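Local atomic coordinates of oxidoreductase (Azotobacter vinelandii, PDB entry 7D5M), a protein that binds NAD+ and, as a homolog of inositol dehydrogenase, probably catalyses the NAD-dependent oxidation of a polyol or sugar-like substrate. Residues F119-A124 against V373-Q378; L226-Q231 against Q378-G383. All coordinates share one frame; numbering follows the deposited sequence.

Interaction 1. Residues F119-A124 against V373-Q378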
loop_
_atom_site.group_PDB
_atom_site.type_symbol
_atom_site.label_atom_id
_atom_site.label_comp_id
_atom_site.label_asym_id
_atom_site.label_seq_id
_atom_site.Cartn_x
_atom_site.Cartn_y
_atom_site.Cartn_z
ATOM N N PHE A 119 34.073 4.846 -19.254
ATOM C CA PHE A 119 33.334 5.942 -19.937
ATOM C C PHE A 119 32.888 5.515 -21.347
ATOM O O PHE A 119 31.780 5.902 -21.762
ATOM C CB PHE A 119 34.189 7.207 -20.079
ATOM C CG PHE A 119 34.530 7.959 -18.817
ATOM C CD1 PHE A 119 33.949 7.647 -17.602
ATOM C CD2 PHE A 119 35.414 9.028 -18.867
ATOM C CE1 PHE A 119 34.264 8.370 -16.461
ATOM C CE2 PHE A 119 35.729 9.748 -17.722
ATOM C CZ PHE A 119 35.148 9.416 -16.522
ATOM N N THR A 120 33.731 4.796 -22.103
ATOM C CA THR A 120 33.493 4.563 -23.555
ATOM C C THR A 120 33.407 3.070 -23.868
ATOM O O THR A 120 34.063 2.265 -23.186
ATOM C CB THR A 120 34.567 5.201 -24.445
ATOM O OG1 THR A 120 35.770 4.438 -24.370
ATOM C CG2 THR A 120 34.856 6.646 -24.099
ATOM N N LEU A 121 32.634 2.735 -24.894
ATOM C CA LEU A 121 32.482 1.347 -25.380
ATOM C C LEU A 121 33.849 0.823 -25.836
ATOM O O LEU A 121 34.146 -0.353 -25.573
ATOM C CB LEU A 121 31.448 1.333 -26.507
ATOM C CG LEU A 121 31.139 -0.029 -27.126
ATOM C CD1 LEU A 121 30.724 -1.034 -26.066
ATOM C CD2 LEU A 121 30.060 0.104 -28.192
ATOM N N GLU A 122 34.674 1.657 -26.470
ATOM C CA GLU A 122 35.988 1.186 -26.987
ATOM C C GLU A 122 36.860 0.745 -25.791
ATOM O O GLU A 122 37.491 -0.324 -25.882
ATOM C CB GLU A 122 36.627 2.249 -27.888
ATOM C CG GLU A 122 38.024 1.869 -28.361
ATOM C CD GLU A 122 38.514 2.551 -29.634
ATOM O OE1 GLU A 122 39.433 3.403 -29.535
ATOM O OE2 GLU A 122 38.005 2.206 -30.730
ATOM N N GLU A 123 36.857 1.501 -24.691
ATOM C CA GLU A 123 37.556 1.141 -23.428
ATOM C C GLU A 123 36.980 -0.167 -22.871
ATOM O O GLU A 123 37.756 -1.027 -22.424
ATOM C CB GLU A 123 37.380 2.221 -22.358
ATOM C CG GLU A 123 38.327 3.396 -22.468
ATOM C CD GLU A 123 38.011 4.466 -21.434
ATOM O OE1 GLU A 123 36.855 4.928 -21.409
ATOM O OE2 GLU A 123 38.898 4.814 -20.638
ATOM N N ALA A 124 35.651 -0.295 -22.846
ATOM C CA ALA A 124 34.957 -1.494 -22.323
ATOM C C ALA A 124 35.409 -2.734 -23.106
ATOM O O ALA A 124 35.708 -3.770 -22.474
ATOM C CB ALA A 124 33.462 -1.320 -22.414
ATOM N N VAL A 373 24.536 3.361 -22.284
ATOM C CA VAL A 373 24.735 4.792 -21.928
ATOM C C VAL A 373 25.254 5.519 -23.171
ATOM O O VAL A 373 24.765 6.617 -23.464
ATOM C CB VAL A 373 25.674 4.964 -20.722
ATOM C CG1 VAL A 373 26.113 6.415 -20.549
ATOM C CG2 VAL A 373 25.021 4.440 -19.456
ATOM N N GLU A 374 26.226 4.934 -23.876
ATOM C CA GLU A 374 26.876 5.622 -25.021
ATOM C C GLU A 374 25.830 5.882 -26.115
ATOM O O GLU A 374 25.802 7.017 -26.636
ATOM C CB GLU A 374 28.077 4.818 -25.515
ATOM C CG GLU A 374 28.888 5.533 -26.572
ATOM C CD GLU A 374 30.290 4.976 -26.743
ATOM O OE1 GLU A 374 30.596 4.515 -27.854
ATOM O OE2 GLU A 374 31.061 4.993 -25.765
ATOM N N ARG A 375 25.002 4.889 -26.445
ATOM C CA ARG A 375 23.937 5.009 -27.478
ATOM C C ARG A 375 22.915 6.062 -27.039
ATOM O O ARG A 375 22.496 6.858 -27.900
ATOM C CB ARG A 375 23.251 3.669 -27.751
ATOM C CG ARG A 375 24.120 2.693 -28.522
ATOM C CD ARG A 375 24.258 3.035 -29.999
ATOM N NE ARG A 375 25.270 2.150 -30.550
ATOM C CZ ARG A 375 26.585 2.383 -30.524
ATOM N NH1 ARG A 375 27.061 3.507 -30.013
ATOM N NH2 ARG A 375 27.428 1.496 -31.029
ATOM N N CYS A 376 22.515 6.060 -25.766
ATOM C CA CYS A 376 21.554 7.056 -25.216
ATOM C C CYS A 376 22.135 8.465 -25.383
ATOM O O CYS A 376 21.413 9.364 -25.864
ATOM C CB CYS A 376 21.226 6.785 -23.750
ATOM S SG CYS A 376 20.142 5.352 -23.516
ATOM N N VAL A 377 23.402 8.662 -25.030
ATOM C CA VAL A 377 24.050 9.998 -25.135
ATOM C C VAL A 377 24.082 10.400 -26.619
ATOM O O VAL A 377 23.766 11.570 -26.915
ATOM C CB VAL A 377 25.436 10.013 -24.467
ATOM C CG1 VAL A 377 26.201 11.297 -24.765
ATOM C CG2 VAL A 377 25.307 9.821 -22.960
ATOM N N GLN A 378 24.388 9.462 -27.522
ATOM C CA GLN A 378 24.439 9.716 -28.989
ATOM C C GLN A 378 23.066 10.195 -29.474
ATOM O O GLN A 378 23.021 11.214 -30.189
ATOM C CB GLN A 378 24.918 8.475 -29.743
ATOM C CG GLN A 378 26.416 8.263 -29.584
ATOM C CD GLN A 378 26.926 6.959 -30.147
ATOM O OE1 GLN A 378 26.166 6.075 -30.543
ATOM N NE2 GLN A 378 28.244 6.835 -30.191
#
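Leu121 and Glu374 carry this contact, through one hydrogen bond from backbone to side chain. Leu121 N donates to Glu374 OE2 at 2.9 Å, and the bond is fairly straight (164°). The N-H comes down from above the carboxylate plane. Glu374 can span the gap because its CG is anti to the backbone N (chi1 -173°) and the chain stays extended beyond it. Leu121 N is in the first turn of helix 121-133, so the carboxylate sits by a helix N-terminus. The partial positive charge there would probably stabilise it.

Packing adds to the bond. Glu374 OE1 lies 3.6 Å from Leu121 CB, and OE2 is 3.3 Å from Thr120 CA. The isobutyl tip of Leu121 reaches the guanidinium of Arg375, with CD2 4.1 Å from NH2. Arg375 NE is held by the backbone carbonyl of Tyr389. Leu121 also packs on Val367 and Arg371, earlier turns of helix 363-381.

A second set of bonds stays within 119-124. Glu123 N donates to Thr120 OG1 (3.1 Å). In return, Glu123 OE1 accepts from both Thr120 N and Thr120 OG1, each at 3.2 Å.

This is a capping box with Thr120 as N-cap. It starts a helix of the NAD-binding Rossmann fold, and Glu374 ties that start to the C-terminal alpha/beta domain.

Interaction 2. Residues L226-Q231 against Q378-G383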
loop_
_atom_site.group_PDB
_atom_site.type_symbol
_atom_site.label_atom_id
_atom_site.label_comp_id
_atom_site.label_asym_id
_atom_site.label_seq_id
_atom_site.Cartn_x
_atom_site.Cartn_y
_atom_site.Cartn_z
ATOM N N LEU A 226 17.035 2.563 -30.212
ATOM C CA LEU A 226 16.536 3.361 -29.074
ATOM C C LEU A 226 16.588 4.845 -29.413
ATOM O O LEU A 226 17.300 5.258 -30.344
ATOM C CB LEU A 226 17.287 3.020 -27.780
ATOM C CG LEU A 226 18.767 3.382 -27.657
ATOM C CD1 LEU A 226 18.991 4.873 -27.458
ATOM C CD2 LEU A 226 19.372 2.631 -26.475
ATOM N N MET A 227 15.809 5.615 -28.673
ATOM C CA MET A 227 15.943 7.082 -28.638
ATOM C C MET A 227 16.034 7.508 -27.178
ATOM O O MET A 227 15.484 6.808 -26.287
ATOM C CB MET A 227 14.769 7.774 -29.327
ATOM C CG MET A 227 13.434 7.229 -28.910
ATOM S SD MET A 227 12.153 8.450 -29.194
ATOM C CE MET A 227 12.748 9.763 -28.122
ATOM N N CYS A 228 16.733 8.600 -26.932
ATOM C CA CYS A 228 16.896 9.147 -25.572
ATOM C C CYS A 228 16.776 10.666 -25.615
ATOM O O CYS A 228 17.502 11.326 -26.385
ATOM C CB CYS A 228 18.210 8.710 -24.946
ATOM S SG CYS A 228 18.467 9.411 -23.298
ATOM N N SER A 229 15.869 11.185 -24.801
ATOM C CA SER A 229 15.706 12.622 -24.525
ATOM C C SER A 229 16.161 12.872 -23.084
ATOM O O SER A 229 15.625 12.217 -22.174
ATOM C CB SER A 229 14.285 13.026 -24.780
ATOM O OG SER A 229 13.982 14.206 -24.078
ATOM N N ARG A 230 17.159 13.733 -22.887
ATOM C CA ARG A 230 17.750 13.977 -21.552
ATOM C C ARG A 230 17.763 15.472 -21.247
ATOM O O ARG A 230 17.874 16.296 -22.185
ATOM C CB ARG A 230 19.132 13.329 -21.444
ATOM C CG ARG A 230 20.267 14.108 -22.093
ATOM C CD ARG A 230 21.582 13.348 -21.995
ATOM N NE ARG A 230 22.662 13.962 -22.759
ATOM C CZ ARG A 230 23.965 13.877 -22.478
ATOM N NH1 ARG A 230 24.397 13.240 -21.398
ATOM N NH2 ARG A 230 24.844 14.457 -23.285
ATOM N N GLN A 231 17.657 15.790 -19.959
ATOM C CA GLN A 231 17.557 17.177 -19.458
ATOM C C GLN A 231 18.536 17.378 -18.305
ATOM O O GLN A 231 18.815 16.418 -17.553
ATOM C CB GLN A 231 16.128 17.491 -19.010
ATOM C CG GLN A 231 15.072 17.197 -20.065
ATOM C CD GLN A 231 14.694 15.738 -20.139
ATOM O OE1 GLN A 231 14.558 15.067 -19.118
ATOM N NE2 GLN A 231 14.488 15.247 -21.352
ATOM N N GLN A 378 24.388 9.462 -27.522
ATOM C CA GLN A 378 24.439 9.716 -28.989
ATOM C C GLN A 378 23.066 10.195 -29.474
ATOM O O GLN A 378 23.021 11.214 -30.189
ATOM C CB GLN A 378 24.918 8.475 -29.743
ATOM C CG GLN A 378 26.416 8.263 -29.584
ATOM C CD GLN A 378 26.926 6.959 -30.147
ATOM O OE1 GLN A 378 26.166 6.075 -30.543
ATOM N NE2 GLN A 378 28.244 6.835 -30.191
ATOM N N SER A 379 21.991 9.511 -29.082
ATOM C CA SER A 379 20.610 9.891 -29.471
ATOM C C SER A 379 20.276 11.274 -28.902
ATOM O O SER A 379 19.757 12.122 -29.671
ATOM C CB SER A 379 19.600 8.856 -29.044
ATOM O OG SER A 379 18.273 9.345 -29.199
ATOM N N ALA A 380 20.526 11.485 -27.611
ATOM C CA ALA A 380 20.167 12.716 -26.866
ATOM C C ALA A 380 20.865 13.914 -27.512
ATOM O O ALA A 380 20.209 14.948 -27.698
ATOM C CB ALA A 380 20.556 12.599 -25.414
ATOM N N ASP A 381 22.145 13.757 -27.848
ATOM C CA ASP A 381 22.988 14.826 -28.441
ATOM C C ASP A 381 22.460 15.190 -29.836
ATOM O O ASP A 381 22.663 16.355 -30.245
ATOM C CB ASP A 381 24.460 14.407 -28.467
ATOM C CG ASP A 381 25.154 14.510 -27.119
ATOM O OD1 ASP A 381 24.545 15.044 -26.176
ATOM O OD2 ASP A 381 26.309 14.059 -27.028
ATOM N N ARG A 382 21.795 14.258 -30.522
ATOM C CA ARG A 382 21.178 14.483 -31.860
ATOM C C ARG A 382 19.699 14.875 -31.719
ATOM O O ARG A 382 18.977 14.784 -32.726
ATOM C CB ARG A 382 21.358 13.230 -32.718
ATOM C CG ARG A 382 22.806 12.961 -33.099
ATOM C CD ARG A 382 22.948 11.631 -33.803
ATOM N NE ARG A 382 22.084 11.573 -34.978
ATOM C CZ ARG A 382 21.741 10.462 -35.628
ATOM N NH1 ARG A 382 22.187 9.280 -35.229
ATOM N NH2 ARG A 382 20.948 10.542 -36.685
ATOM N N GLY A 383 19.271 15.302 -30.529
ATOM C CA GLY A 383 17.925 15.842 -30.255
ATOM C C GLY A 383 16.877 14.752 -30.066
ATOM O O GLY A 383 15.706 14.996 -30.416
HETATM O O HOH W 1 22.268 15.828 -24.832
HETATM O O HOH W 2 17.905 15.210 -25.328
#
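Ser379 and Ala380 pack the last turn of helix 363-381 against Cys228 in strand 223-231. This is helix-on-sheet packing in the C-terminal alpha/beta domain, at the point where a Schellman motif with Gly383 as C-prime residue ends the helix.

Two polar links cross the contact directly. Cys228 N donates to Ser379 OG at 2.8 Å. The serine hydroxyl is also bonded to the carbonyl of Val385, so OG joins the strand to the segment after the helix. OG is anti to the backbone N of Ser379 (chi1 169°), which turns it to the strand. The second link is a salt bridge, Arg230 NH2 to Asp381 OD1 at 3.0 Å. NH2 comes to the syn side of OD1, tilted out of the carboxylate plane, and the guanidinium and carboxylate planes are 54° apart. Glu241 and the carbonyl of Pro199 hold Arg230 NH1. A lysine in place of Arg230 would probably leave either Asp381 or Glu241 without its charged mate, since one ammonium could not reproduce the spread of guanidinium donors.

Closer packing surrounds these bonds. Arg230 is extended from CG to NE, and its CD makes an apolar contact with Ala380 CB at 3.6 Å. The backbones meet in another way: Ala380 CA makes a CA-H...O contact with Cys228 O at 3.0 Å. Across the subunit interface, Met227 packs on Met227 of the second subunit.

Waters complete the contact. One accepts from Arg230 N and donates weakly to Ala380 O. Another accepts from Arg230 NE at 2.8 Å, at the guanidinium edge, and donates to Asp381 OD1 at 2.8 Å.

Interactions 1 and 2 use successive parts of helix 363-381 and share Gln378. Their centres are about 13 Å apart. Along the chain the segments alternate: 119-124, 226-231, 373-378, 378-383. The two contacts also touch, as Cys376 and Val377 pack on Leu226, Cys228 and Arg230 of strand 223-231. Interaction 1 joins the helix to the Rossmann fold, where the Phe119 side chain comes within about 8 Å of the bound NAD. Interaction 2 lies away from the annotated sites and fixes the helix end to the large mixed sheet of the C-terminal domain. One helix thus connects the NAD-binding domain to that sheet, whose strand 223-231 also packs on the second subunit.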